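PDB 5L6G: xylooligosaccharide oxidase from Myceliophthora thermophila, which oxidises the C1 hydroxyl of xylooligosaccharides and some other sugars to lactones, using bicovalently bound FAD and passing the electrons to molecular oxygen to give hydrogen peroxide. Local coordinates for residues Y116-L120 and H137-L142; P266-M271 and Q283-H287; N289-K294 and L308-E313; S387-R391 and F401-E405. One frame throughout, in Å; residues are numbered along the deposited sequence.

Interaction 1: residues Y116-L120 and H137-L142. With NAG (2-acetamido-2-deoxy-beta-D-glucopyranose), chain B.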
loop_
_atom_site.group_PDB
_atom_site.type_symbol
_atom_site.label_atom_id
_atom_site.label_comp_id
_atom_site.label_asym_id
_atom_site.label_seq_id
_atom_site.Cartn_x
_atom_site.Cartn_y
_atom_site.Cartn_z
ATOM N N TYR A 116 -0.453 -19.020 -2.458
ATOM C CA TYR A 116 0.689 -18.120 -2.584
ATOM C C TYR A 116 1.640 -18.508 -3.705
ATOM O O TYR A 116 2.774 -18.042 -3.734
ATOM C CB TYR A 116 1.457 -18.062 -1.266
ATOM C CG TYR A 116 1.948 -19.410 -0.768
ATOM C CD1 TYR A 116 3.095 -20.013 -1.308
ATOM C CD2 TYR A 116 1.276 -20.080 0.246
ATOM C CE1 TYR A 116 3.539 -21.246 -0.858
ATOM C CE2 TYR A 116 1.706 -21.318 0.705
ATOM C CZ TYR A 116 2.844 -21.893 0.153
ATOM O OH TYR A 116 3.282 -23.114 0.617
ATOM N N ASN A 117 1.198 -19.352 -4.627
ATOM C CA ASN A 117 2.085 -19.781 -5.692
ATOM C C ASN A 117 2.397 -18.687 -6.688
ATOM O O ASN A 117 1.544 -17.875 -7.031
ATOM C CB ASN A 117 1.525 -20.986 -6.435
ATOM C CG ASN A 117 1.732 -22.275 -5.684
ATOM O OD1 ASN A 117 2.421 -22.328 -4.660
ATOM N ND2 ASN A 117 1.140 -23.327 -6.192
ATOM N N VAL A 118 3.643 -18.702 -7.143
ATOM C CA VAL A 118 4.151 -17.747 -8.108
ATOM C C VAL A 118 4.771 -18.574 -9.235
ATOM O O VAL A 118 5.655 -19.394 -8.989
ATOM C CB VAL A 118 5.200 -16.812 -7.461
ATOM C CG1 VAL A 118 5.840 -15.911 -8.503
ATOM C CG2 VAL A 118 4.556 -15.957 -6.363
ATOM N N THR A 119 4.266 -18.381 -10.447
ATOM C CA THR A 119 4.762 -19.057 -11.649
ATOM C C THR A 119 5.288 -17.973 -12.556
ATOM O O THR A 119 4.615 -16.979 -12.775
ATOM C CB THR A 119 3.634 -19.796 -12.400
ATOM O OG1 THR A 119 3.100 -20.814 -11.568
ATOM C CG2 THR A 119 4.143 -20.426 -13.669
ATOM N N LEU A 120 6.490 -18.167 -13.086
ATOM C CA LEU A 120 7.059 -17.222 -14.021
ATOM C C LEU A 120 7.236 -17.907 -15.357
ATOM O O LEU A 120 7.873 -18.947 -15.443
ATOM C CB LEU A 120 8.390 -16.703 -13.482
ATOM C CG LEU A 120 9.158 -15.688 -14.331
ATOM C CD1 LEU A 120 8.322 -14.453 -14.620
ATOM C CD2 LEU A 120 10.447 -15.331 -13.612
ATOM N N HIS A 137 8.059 -13.299 -0.905
ATOM C CA HIS A 137 7.985 -14.541 -1.665
ATOM C C HIS A 137 7.980 -14.274 -3.164
ATOM O O HIS A 137 8.687 -14.953 -3.914
ATOM C CB HIS A 137 6.730 -15.321 -1.271
ATOM C CG HIS A 137 6.547 -16.600 -2.023
ATOM N ND1 HIS A 137 7.497 -17.603 -2.043
ATOM C CD2 HIS A 137 5.528 -17.032 -2.793
ATOM C CE1 HIS A 137 7.056 -18.607 -2.778
ATOM N NE2 HIS A 137 5.858 -18.286 -3.238
ATOM N N ILE A 138 7.177 -13.296 -3.582
ATOM C CA ILE A 138 7.075 -12.957 -4.997
ATOM C C ILE A 138 8.452 -12.518 -5.502
ATOM O O ILE A 138 8.956 -13.043 -6.502
ATOM C CB ILE A 138 6.053 -11.840 -5.225
ATOM C CG1 ILE A 138 4.660 -12.324 -4.845
ATOM C CG2 ILE A 138 6.091 -11.381 -6.678
ATOM C CD1 ILE A 138 3.635 -11.240 -4.684
ATOM N N ALA A 139 9.052 -11.576 -4.780
ATOM C CA ALA A 139 10.345 -11.043 -5.158
ATOM C C ALA A 139 11.393 -12.158 -5.247
ATOM O O ALA A 139 12.206 -12.194 -6.172
ATOM C CB ALA A 139 10.769 -9.975 -4.173
ATOM N N THR A 140 11.364 -13.077 -4.291
ATOM C CA THR A 140 12.329 -14.180 -4.269
ATOM C C THR A 140 12.181 -15.088 -5.482
ATOM O O THR A 140 13.163 -15.407 -6.188
ATOM C CB THR A 140 12.163 -15.001 -2.976
ATOM O OG1 THR A 140 12.435 -14.145 -1.856
ATOM C CG2 THR A 140 13.094 -16.215 -2.961
ATOM N N VAL A 141 10.950 -15.498 -5.732
ATOM C CA VAL A 141 10.686 -16.399 -6.843
ATOM C C VAL A 141 11.078 -15.750 -8.165
ATOM O O VAL A 141 11.762 -16.381 -8.977
ATOM C CB VAL A 141 9.223 -16.861 -6.896
ATOM C CG1 VAL A 141 8.989 -17.690 -8.160
ATOM C CG2 VAL A 141 8.884 -17.697 -5.667
ATOM N N LEU A 142 10.663 -14.501 -8.381
ATOM C CA LEU A 142 10.887 -13.870 -9.668
ATOM C C LEU A 142 12.371 -13.724 -9.926
ATOM O O LEU A 142 12.832 -13.955 -11.037
ATOM C CB LEU A 142 10.212 -12.506 -9.766
ATOM C CG LEU A 142 8.684 -12.464 -9.661
ATOM C CD1 LEU A 142 8.183 -11.049 -9.860
ATOM C CD2 LEU A 142 7.993 -13.428 -10.610
HETATM C C1 NAG B . 1.326 -24.595 -5.548
HETATM C C2 NAG B . 0.056 -25.376 -5.310
HETATM C C3 NAG B . 0.308 -26.792 -4.807
HETATM C C4 NAG B . 1.420 -27.480 -5.582
HETATM C C5 NAG B . 2.650 -26.592 -5.704
HETATM C C6 NAG B . 3.629 -27.225 -6.697
HETATM C C7 NAG B . -1.830 -23.944 -4.664
HETATM C C8 NAG B . -2.547 -23.266 -3.539
HETATM N N2 NAG B . -0.748 -24.644 -4.345
HETATM O O3 NAG B . -0.908 -27.482 -4.973
HETATM O O4 NAG B . 1.849 -28.653 -4.912
HETATM O O5 NAG B . 2.328 -25.321 -6.208
HETATM O O6 NAG B . 4.613 -26.289 -7.077
HETATM O O7 NAG B . -2.285 -23.833 -5.798
HETATM O O HOH W 1 5.493 -20.239 -5.476
#
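His-137 NE2 and the backbone N of Val-118 share one water: the amide donates to it at 2.9 Å, and NE2 is hydrogen-bonded to it at 3.0 Å. Across this bridge, in the FAD-binding PCMH-type domain, helix 135-146 packs along strand 118-120; the two segment axes run 8.7 Å apart at an angle of 29°. The other ring nitrogen, ND1, is hydrogen-bonded to Asp-330 OD1, so the imidazole is tied at both nitrogens and its rotation is probably fixed. Tyr-116 turns a ring edge toward one face of this imidazole in an offset edge-to-face pair, planes at 83°, while Val-141 CG2 of the same helix lies above the other face, offset toward the rim.

Next to the polar end the contact is aliphatic, with Val-118 at its middle. Its CG1, anti to the backbone N (chi1 174°), meets Val-141 CG1 at 3.6 Å and Leu-142 CD2 at 3.9 Å; its other branch, CG2, reaches Ile-138 CG1 and the CD2 corner of His-137. The two valines lie alongside, pointing opposite ways. Asn-117 points away from the helix and carries an N-acetylglucosamine on ND2. At the far end the side chains of Leu-120 and Leu-142 are set crosswise, and Leu-120 CD2 lies 3.8 Å from Leu-142 O.

Interaction 2: residues P266-M271 and Q283-H287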
loop_
_atom_site.group_PDB
_atom_site.type_symbol
_atom_site.label_atom_id
_atom_site.label_comp_id
_atom_site.label_asym_id
_atom_site.label_seq_id
_atom_site.Cartn_x
_atom_site.Cartn_y
_atom_site.Cartn_z
ATOM N N PRO A 266 16.799 11.704 -10.838
ATOM C CA PRO A 266 16.813 10.942 -12.075
ATOM C C PRO A 266 15.985 9.666 -11.949
ATOM O O PRO A 266 15.668 9.222 -10.829
ATOM C CB PRO A 266 18.301 10.670 -12.290
ATOM C CG PRO A 266 18.844 10.618 -10.904
ATOM C CD PRO A 266 18.117 11.706 -10.185
ATOM N N GLU A 267 15.620 9.098 -13.090
ATOM C CA GLU A 267 14.753 7.931 -13.111
ATOM C C GLU A 267 15.276 6.790 -12.246
ATOM O O GLU A 267 14.485 6.119 -11.596
ATOM C CB GLU A 267 14.536 7.436 -14.542
ATOM C CG GLU A 267 13.750 8.401 -15.416
ATOM C CD GLU A 267 13.363 7.813 -16.759
ATOM O OE1 GLU A 267 13.459 6.575 -16.943
ATOM O OE2 GLU A 267 12.950 8.596 -17.639
ATOM N N GLU A 268 16.593 6.604 -12.206
ATOM C CA GLU A 268 17.219 5.493 -11.472
ATOM C C GLU A 268 17.168 5.664 -9.948
ATOM O O GLU A 268 17.396 4.697 -9.213
ATOM C CB GLU A 268 18.699 5.359 -11.860
ATOM C CG GLU A 268 18.956 4.983 -13.311
ATOM C CD GLU A 268 18.938 6.148 -14.284
ATOM O OE1 GLU A 268 18.724 7.329 -13.895
ATOM O OE2 GLU A 268 19.160 5.851 -15.470
ATOM N N MET A 269 16.894 6.883 -9.483
ATOM C CA MET A 269 16.903 7.206 -8.067
ATOM C C MET A 269 15.512 7.089 -7.449
ATOM O O MET A 269 14.551 7.569 -8.013
ATOM C CB MET A 269 17.408 8.634 -7.871
ATOM C CG MET A 269 17.633 9.043 -6.425
ATOM S SD MET A 269 18.405 10.656 -6.293
ATOM C CE MET A 269 20.032 10.353 -7.008
ATOM N N ASN A 270 15.448 6.475 -6.276
ATOM C CA ASN A 270 14.204 6.221 -5.569
ATOM C C ASN A 270 14.492 6.585 -4.146
ATOM O O ASN A 270 15.463 6.077 -3.572
ATOM C CB ASN A 270 13.820 4.745 -5.639
ATOM C CG ASN A 270 13.583 4.282 -7.041
ATOM O OD1 ASN A 270 12.440 4.236 -7.489
ATOM N ND2 ASN A 270 14.674 3.976 -7.770
ATOM N N MET A 271 13.704 7.492 -3.584
ATOM C CA MET A 271 14.121 8.161 -2.344
ATOM C C MET A 271 12.933 8.650 -1.531
ATOM O O MET A 271 11.877 8.894 -2.075
ATOM C CB MET A 271 15.039 9.323 -2.653
ATOM C CG MET A 271 15.840 9.841 -1.477
ATOM S SD MET A 271 17.201 10.912 -1.954
ATOM C CE MET A 271 16.379 12.063 -3.072
ATOM N N GLN A 283 16.564 8.524 2.609
ATOM C CA GLN A 283 16.938 7.141 2.387
ATOM C C GLN A 283 16.611 6.869 0.937
ATOM O O GLN A 283 15.492 7.135 0.498
ATOM C CB GLN A 283 16.098 6.189 3.243
ATOM C CG GLN A 283 16.164 6.499 4.719
ATOM C CD GLN A 283 15.313 5.551 5.529
ATOM O OE1 GLN A 283 14.207 5.186 5.128
ATOM N NE2 GLN A 283 15.808 5.183 6.696
ATOM N N GLY A 284 17.583 6.320 0.218
ATOM C CA GLY A 284 17.420 6.036 -1.190
ATOM C C GLY A 284 17.841 4.644 -1.582
ATOM O O GLY A 284 18.527 3.940 -0.828
ATOM N N LEU A 285 17.371 4.237 -2.757
ATOM C CA LEU A 285 17.889 3.085 -3.462
ATOM C C LEU A 285 18.105 3.535 -4.904
ATOM O O LEU A 285 17.161 3.907 -5.609
ATOM C CB LEU A 285 16.927 1.901 -3.394
ATOM C CG LEU A 285 17.516 0.575 -3.880
ATOM C CD1 LEU A 285 18.570 0.090 -2.896
ATOM C CD2 LEU A 285 16.471 -0.492 -4.112
ATOM N N TYR A 286 19.358 3.529 -5.327
ATOM C CA TYR A 286 19.707 3.948 -6.657
ATOM C C TYR A 286 19.905 2.706 -7.502
ATOM O O TYR A 286 20.666 1.809 -7.128
ATOM C CB TYR A 286 20.984 4.771 -6.597
ATOM C CG TYR A 286 21.389 5.336 -7.922
ATOM C CD1 TYR A 286 20.760 6.467 -8.435
ATOM C CD2 TYR A 286 22.395 4.735 -8.667
ATOM C CE1 TYR A 286 21.115 6.983 -9.660
ATOM C CE2 TYR A 286 22.770 5.245 -9.902
ATOM C CZ TYR A 286 22.126 6.371 -10.386
ATOM O OH TYR A 286 22.494 6.877 -11.586
ATOM N N HIS A 287 19.212 2.638 -8.634
ATOM C CA HIS A 287 19.328 1.486 -9.521
ATOM C C HIS A 287 20.559 1.618 -10.415
ATOM O O HIS A 287 20.471 1.979 -11.587
ATOM C CB HIS A 287 18.065 1.314 -10.342
ATOM C CG HIS A 287 16.880 0.918 -9.525
ATOM N ND1 HIS A 287 15.988 -0.033 -9.948
ATOM C CD2 HIS A 287 16.459 1.311 -8.298
ATOM C CE1 HIS A 287 15.049 -0.193 -9.035
ATOM N NE2 HIS A 287 15.308 0.615 -8.025
HETATM O O HOH W 2 20.933 8.555 -12.725
#
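Asn-270 and Leu-285 exchange the central bonds of this contact. Leu-285 N donates to Asn-270 O at 2.8 Å. Leu-285 O receives two donors from Asn-270: a weak bond from its backbone N, and one of 3.3 Å from ND2, in whose amide plane the oxygen lies. The same ND2 is also hydrogen-bonded to Ser-175 OG. Two residues out, His-287 N donates to Glu-268 O at 2.8 Å, almost straight at 175°.

These bonds join the two strands of a beta hairpin, 269-275 and 280-286, at its open end. Asn-270 and Leu-285 form the hydrogen-bonded antiparallel pair; Met-269 with Tyr-286 and Met-271 with Gly-284 are the non-hydrogen-bonded ones. A type I turn leads into the first strand, closed by Met-269 N donating to Pro-266 O.

With CG anti to the backbone N (chi1 -176°), the Tyr-286 ring is brought against the turn, where Glu-268 CB makes an off-centre CH-pi contact 4.1 Å from its centroid. A water in the ring plane joins Tyr-286 OH, at 2.6 Å, to Glu-268 OE1, to which it donates. His-287 NE2 is hydrogen-bonded to Phe-171 O, and Gln-283 OE1 to NE of the substrate-binding Arg-272.

Interaction 3: residues N289-K294 and L308-E313. With NAG (2-acetamido-2-deoxy-beta-D-glucopyranose), chain G; NAG (2-acetamido-2-deoxy-beta-D-glucopyranose), chain E.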
loop_
_atom_site.group_PDB
_atom_site.type_symbol
_atom_site.label_atom_id
_atom_site.label_comp_id
_atom_site.label_asym_id
_atom_site.label_seq_id
_atom_site.Cartn_x
_atom_site.Cartn_y
_atom_site.Cartn_z
ATOM N N ASN A 289 25.312 1.433 -9.700
ATOM C CA ASN A 289 26.396 1.195 -8.755
ATOM C C ASN A 289 26.712 2.466 -7.976
ATOM O O ASN A 289 26.084 3.504 -8.200
ATOM C CB ASN A 289 27.628 0.639 -9.481
ATOM C CG ASN A 289 28.105 1.537 -10.600
ATOM O OD1 ASN A 289 28.007 2.755 -10.509
ATOM N ND2 ASN A 289 28.642 0.930 -11.673
ATOM N N ALA A 290 27.675 2.389 -7.058
ATOM C CA ALA A 290 27.916 3.481 -6.118
ATOM C C ALA A 290 28.489 4.712 -6.795
ATOM O O ALA A 290 28.140 5.831 -6.435
ATOM C CB ALA A 290 28.826 3.026 -4.985
ATOM N N SER A 291 29.377 4.517 -7.773
ATOM C CA SER A 291 29.972 5.656 -8.486
ATOM C C SER A 291 28.907 6.411 -9.282
ATOM O O SER A 291 28.948 7.631 -9.371
ATOM C CB SER A 291 31.127 5.213 -9.404
ATOM O OG SER A 291 30.775 4.058 -10.128
ATOM N N ALA A 292 27.940 5.678 -9.834
ATOM C CA ALA A 292 26.865 6.294 -10.604
ATOM C C ALA A 292 25.944 7.087 -9.669
ATOM O O ALA A 292 25.539 8.213 -9.983
ATOM C CB ALA A 292 26.096 5.238 -11.383
ATOM N N LEU A 293 25.636 6.510 -8.509
ATOM C CA LEU A 293 24.871 7.228 -7.486
ATOM C C LEU A 293 25.546 8.541 -7.082
ATOM O O LEU A 293 24.906 9.596 -7.056
ATOM C CB LEU A 293 24.691 6.356 -6.237
ATOM C CG LEU A 293 24.255 7.107 -4.975
ATOM C CD1 LEU A 293 22.860 7.673 -5.176
ATOM C CD2 LEU A 293 24.316 6.220 -3.746
ATOM N N LYS A 294 26.833 8.468 -6.749
ATOM C CA LYS A 294 27.549 9.632 -6.238
ATOM C C LYS A 294 27.440 10.796 -7.216
ATOM O O LYS A 294 27.185 11.932 -6.826
ATOM C CB LYS A 294 29.020 9.287 -5.972
ATOM C CG LYS A 294 29.256 8.368 -4.779
ATOM C CD LYS A 294 30.725 7.971 -4.675
ATOM C CE LYS A 294 30.961 6.979 -3.540
ATOM N NZ LYS A 294 30.944 7.636 -2.202
ATOM N N LEU A 308 26.491 12.432 1.849
ATOM C CA LEU A 308 26.064 11.039 1.732
ATOM C C LEU A 308 26.607 10.240 2.891
ATOM O O LEU A 308 27.716 10.495 3.349
ATOM C CB LEU A 308 26.639 10.383 0.475
ATOM C CG LEU A 308 25.908 10.333 -0.856
ATOM C CD1 LEU A 308 26.719 9.498 -1.852
ATOM C CD2 LEU A 308 24.508 9.786 -0.688
ATOM N N SER A 309 25.856 9.242 3.337
ATOM C CA SER A 309 26.398 8.271 4.289
ATOM C C SER A 309 25.848 6.883 3.992
ATOM O O SER A 309 24.902 6.732 3.203
ATOM C CB SER A 309 26.099 8.683 5.729
ATOM O OG SER A 309 24.714 8.898 5.927
ATOM N N SER A 310 26.472 5.873 4.598
ATOM C CA SER A 310 26.006 4.493 4.508
ATOM C C SER A 310 25.759 4.075 3.063
ATOM O O SER A 310 24.722 3.497 2.749
ATOM C CB SER A 310 24.705 4.310 5.306
ATOM O OG SER A 310 24.911 4.559 6.686
ATOM N N VAL A 311 26.706 4.369 2.183
ATOM C CA VAL A 311 26.559 3.985 0.788
ATOM C C VAL A 311 26.910 2.504 0.692
ATOM O O VAL A 311 28.032 2.113 0.988
ATOM C CB VAL A 311 27.461 4.824 -0.117
ATOM C CG1 VAL A 311 27.413 4.322 -1.550
ATOM C CG2 VAL A 311 27.058 6.289 -0.036
ATOM N N GLN A 312 25.946 1.689 0.290
ATOM C CA GLN A 312 26.126 0.235 0.223
ATOM C C GLN A 312 25.615 -0.280 -1.116
ATOM O O GLN A 312 24.452 -0.091 -1.443
ATOM C CB GLN A 312 25.338 -0.453 1.337
ATOM C CG GLN A 312 25.890 -0.264 2.742
ATOM C CD GLN A 312 24.878 -0.664 3.806
ATOM O OE1 GLN A 312 24.048 -1.541 3.590
ATOM N NE2 GLN A 312 24.943 -0.011 4.958
ATOM N N GLU A 313 26.484 -0.947 -1.870
ATOM C CA GLU A 313 26.079 -1.575 -3.119
ATOM C C GLU A 313 25.566 -2.986 -2.845
ATOM O O GLU A 313 26.162 -3.724 -2.064
ATOM C CB GLU A 313 27.257 -1.679 -4.077
ATOM C CG GLU A 313 28.013 -0.386 -4.283
ATOM C CD GLU A 313 29.038 -0.502 -5.385
ATOM O OE1 GLU A 313 28.611 -0.519 -6.559
ATOM O OE2 GLU A 313 30.255 -0.590 -5.073
HETATM C C1 NAG G . 29.135 1.675 -12.815
HETATM C C2 NAG G . 30.323 0.911 -13.417
HETATM C C3 NAG G . 30.766 1.479 -14.761
HETATM C C4 NAG G . 29.577 1.698 -15.680
HETATM C C5 NAG G . 28.469 2.471 -14.968
HETATM C C6 NAG G . 27.217 2.573 -15.832
HETATM C C7 NAG G . 31.814 -0.267 -11.873
HETATM C C8 NAG G . 32.955 -0.195 -10.896
HETATM N N2 NAG G . 31.423 0.865 -12.462
HETATM O O3 NAG G . 31.615 0.555 -15.399
HETATM O O4 NAG G . 30.024 2.398 -16.820
HETATM O O5 NAG G . 28.114 1.804 -13.779
HETATM O O6 NAG G . 26.436 3.669 -15.405
HETATM O O7 NAG G . 31.294 -1.361 -12.102
HETATM C C1 NAG E . 26.445 -6.621 -8.069
HETATM C C2 NAG E . 27.162 -6.930 -6.751
HETATM C C3 NAG E . 27.703 -8.366 -6.697
HETATM C C4 NAG E . 26.604 -9.363 -7.060
HETATM C C5 NAG E . 26.037 -8.973 -8.420
HETATM C C6 NAG E . 24.899 -9.893 -8.855
HETATM C C7 NAG E . 28.338 -5.250 -5.394
HETATM C C8 NAG E . 29.507 -4.309 -5.310
HETATM N N2 NAG E . 28.232 -5.969 -6.517
HETATM O O3 NAG E . 28.203 -8.652 -5.406
HETATM O O4 NAG E . 27.087 -10.691 -7.088
HETATM O O5 NAG E . 25.521 -7.664 -8.325
HETATM O O6 NAG E . 24.190 -9.293 -9.923
HETATM O O7 NAG E . 27.544 -5.322 -4.454
#
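Helix segment 290-294 runs back across strand 308-313, their N-to-C directions 138° apart and their axes 9.4 Å apart at closest approach. The backbones lie nearest at the helix start, where the CA atoms of Ala-290 and Glu-313 are 6.2 Å apart. Here Ala-290 N donates to Glu-313 OE1 at 3.1 Å, coming from well above the carboxylate plane. The Glu-313 side chain is extended beyond CG, and Glu-313 CD lies 3.6 Å from Ala-290 CB. A negative charge so close to a helix N-terminus is likely to be stabilised by the helix dipole. Replacing Glu-313 with an alanine would probably leave the amide of Ala-290 without this acceptor and open a gap beside its methyl group.

Asn-289 is the N-cap: its OD1 accepts from Ala-292 N at 3.0 Å, nearly in line with the C=O bond. Its chi1 of 56° sets CG between the backbone N and the carbonyl carbon, which brings OD1 over the first turn while ND2 carries an N-acetylglucosamine. The N-acetylglucosamine of chain E brings its O7 to 3.2 Å from Glu-313 O.

Further along, Val-311 CG1 touches Ala-290 CB at 3.9 Å and Leu-293 CD2 at 4.2 Å, and Leu-308 CD1 rests on Lys-294 CG. Leu-293 also packs on Tyr-237 and Tyr-286. The helix is thus the crossover of a beta-alpha-beta unit: it leaves strand 280-286, passes over strand 234-240 and returns to the parallel strand 308-314, an outermost strand of the eight-stranded sheet.

Interaction 4: residues S387-R391 and F401-E405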
loop_
_atom_site.group_PDB
_atom_site.type_symbol
_atom_site.label_atom_id
_atom_site.label_comp_id
_atom_site.label_asym_id
_atom_site.label_seq_id
_atom_site.Cartn_x
_atom_site.Cartn_y
_atom_site.Cartn_z
ATOM N N SER A 387 9.292 10.748 -12.647
ATOM C CA SER A 387 8.653 9.656 -11.948
ATOM C C SER A 387 7.842 8.752 -12.892
ATOM O O SER A 387 7.004 9.223 -13.670
ATOM C CB SER A 387 7.750 10.203 -10.852
ATOM O OG SER A 387 6.998 9.148 -10.264
ATOM N N ALA A 388 8.096 7.449 -12.817
ATOM C CA ALA A 388 7.293 6.490 -13.539
ATOM C C ALA A 388 5.864 6.458 -12.987
ATOM O O ALA A 388 4.916 6.200 -13.736
ATOM C CB ALA A 388 7.937 5.105 -13.465
ATOM N N VAL A 389 5.703 6.743 -11.691
ATOM C CA VAL A 389 4.376 6.713 -11.073
ATOM C C VAL A 389 3.440 7.696 -11.767
ATOM O O VAL A 389 2.334 7.344 -12.166
ATOM C CB VAL A 389 4.426 7.030 -9.565
ATOM C CG1 VAL A 389 3.013 7.157 -8.992
ATOM C CG2 VAL A 389 5.200 5.947 -8.817
ATOM N N THR A 390 3.911 8.925 -11.944
ATOM C CA THR A 390 3.087 9.982 -12.480
ATOM C C THR A 390 3.239 10.153 -14.004
ATOM O O THR A 390 2.824 11.158 -14.564
ATOM C CB THR A 390 3.387 11.298 -11.729
ATOM O OG1 THR A 390 4.798 11.511 -11.694
ATOM C CG2 THR A 390 2.890 11.231 -10.307
ATOM N N ARG A 391 3.834 9.169 -14.677
ATOM C CA ARG A 391 3.787 9.089 -16.133
ATOM C C ARG A 391 2.632 8.213 -16.610
ATOM O O ARG A 391 2.307 8.203 -17.788
ATOM C CB ARG A 391 5.108 8.551 -16.688
ATOM C CG ARG A 391 6.146 9.636 -16.823
ATOM C CD ARG A 391 7.501 9.098 -17.245
ATOM N NE ARG A 391 8.442 10.201 -17.433
ATOM C CZ ARG A 391 9.766 10.082 -17.443
ATOM N NH1 ARG A 391 10.348 8.906 -17.245
ATOM N NH2 ARG A 391 10.519 11.156 -17.649
ATOM N N PHE A 401 -3.756 9.268 -8.158
ATOM C CA PHE A 401 -2.674 10.218 -7.941
ATOM C C PHE A 401 -1.553 10.068 -8.958
ATOM O O PHE A 401 -0.479 9.560 -8.647
ATOM C CB PHE A 401 -2.197 10.086 -6.504
ATOM C CG PHE A 401 -3.325 10.156 -5.507
ATOM C CD1 PHE A 401 -4.083 11.307 -5.390
ATOM C CD2 PHE A 401 -3.641 9.089 -4.716
ATOM C CE1 PHE A 401 -5.138 11.379 -4.497
ATOM C CE2 PHE A 401 -4.696 9.155 -3.816
ATOM C CZ PHE A 401 -5.441 10.294 -3.703
ATOM N N ARG A 402 -1.826 10.554 -10.164
ATOM C CA ARG A 402 -0.938 10.390 -11.311
ATOM C C ARG A 402 -0.376 11.654 -11.945
ATOM O O ARG A 402 0.374 11.561 -12.907
ATOM C CB ARG A 402 -1.707 9.639 -12.394
ATOM C CG ARG A 402 -2.150 8.277 -11.948
ATOM C CD ARG A 402 -0.970 7.380 -11.592
ATOM N NE ARG A 402 -1.401 5.982 -11.512
ATOM C CZ ARG A 402 -0.607 4.917 -11.365
ATOM N NH1 ARG A 402 0.725 5.022 -11.299
ATOM N NH2 ARG A 402 -1.161 3.712 -11.312
ATOM N N ASP A 403 -0.789 12.819 -11.466
ATOM C CA ASP A 403 -0.301 14.096 -11.971
ATOM C C ASP A 403 1.115 14.379 -11.476
ATOM O O ASP A 403 1.342 14.465 -10.285
ATOM C CB ASP A 403 -1.235 15.226 -11.553
ATOM C CG ASP A 403 -0.946 16.500 -12.290
ATOM O OD1 ASP A 403 0.123 17.100 -12.054
ATOM O OD2 ASP A 403 -1.769 16.878 -13.143
ATOM N N PRO A 404 2.067 14.549 -12.404
ATOM C CA PRO A 404 3.464 14.687 -11.976
ATOM C C PRO A 404 3.781 15.962 -11.170
ATOM O O PRO A 404 4.800 16.000 -10.464
ATOM C CB PRO A 404 4.262 14.624 -13.288
ATOM C CG PRO A 404 3.282 14.878 -14.390
ATOM C CD PRO A 404 1.898 14.625 -13.866
ATOM N N GLU A 405 2.934 16.989 -11.264
ATOM C CA GLU A 405 3.103 18.186 -10.440
ATOM C C GLU A 405 2.142 18.258 -9.226
ATOM O O GLU A 405 2.534 18.679 -8.124
ATOM C CB GLU A 405 3.020 19.439 -11.315
ATOM C CG GLU A 405 4.253 19.645 -12.192
ATOM C CD GLU A 405 4.319 18.721 -13.394
ATOM O OE1 GLU A 405 3.371 18.740 -14.201
ATOM O OE2 GLU A 405 5.336 17.986 -13.559
#
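Arg-402 lies crosswise to Val-389, at about a right angle, and brings the edge of its guanidinium to the backbone of that residue. NH1 donates to Val-389 O at 3.0 Å (156°), the oxygen lying slightly out of the guanidinium plane. A bend at chi2 (-61°) carries the chain round to this carbonyl, so that CD also lies 3.4 Å from Val-389 O and NH1 sits beside the CG1 methyl. NH2 forms a salt bridge with Asp-181, so both terminal nitrogens are engaged. A leucine in place of Arg-402 would probably leave Val-389 O without this donor and Asp-181 without its cationic mate.

Thr-390 and Pro-404 meet at a slant, and tightly: Thr-390 CB is only 3.4 Å from Pro-404 CA. The hydroxyl side of the threonine faces the proline, OG1 being 3.5 Å from Pro-404 CB, while CG2 lies beside Asp-403 O, 3.6 Å away. Asp-403 turns away from this packing; its OD1 accepts from Glu-405 N at 2.9 Å, an Asx turn, and also from Arg-406 N. The whole pairs two parts of the long loop between strands 374-381 and 409-417, neighbours in the sheet that carry Tyr-376, Ile-378 and Glu-412 of the xylose pocket.

How the interactions relate
Interactions 2 and 3 touch, their centres 10 Å apart: Tyr-286 CE2 packs 3.4 Å from Leu-293 N and 3.6 Å from Ala-292 CB, joining hairpin and crossover helix on one sheet. Interaction 4 meets interaction 2 through a salt bridge, Glu-267 OE2 to Arg-391 NH1 at 2.6 Å. Interaction 1 stands apart in the FAD-binding domain, its nearest atoms about 11 Å from interaction 2 and about 17 Å from interaction 4. Gln-283, bonded to the substrate-binding Arg-272, has its side chain about 7 Å from a bound xylose; that of Arg-402 is about as far from another; the side chain of Ile-138 is about 9 Å from FAD. Interaction 3 lies at the glycosylated surface.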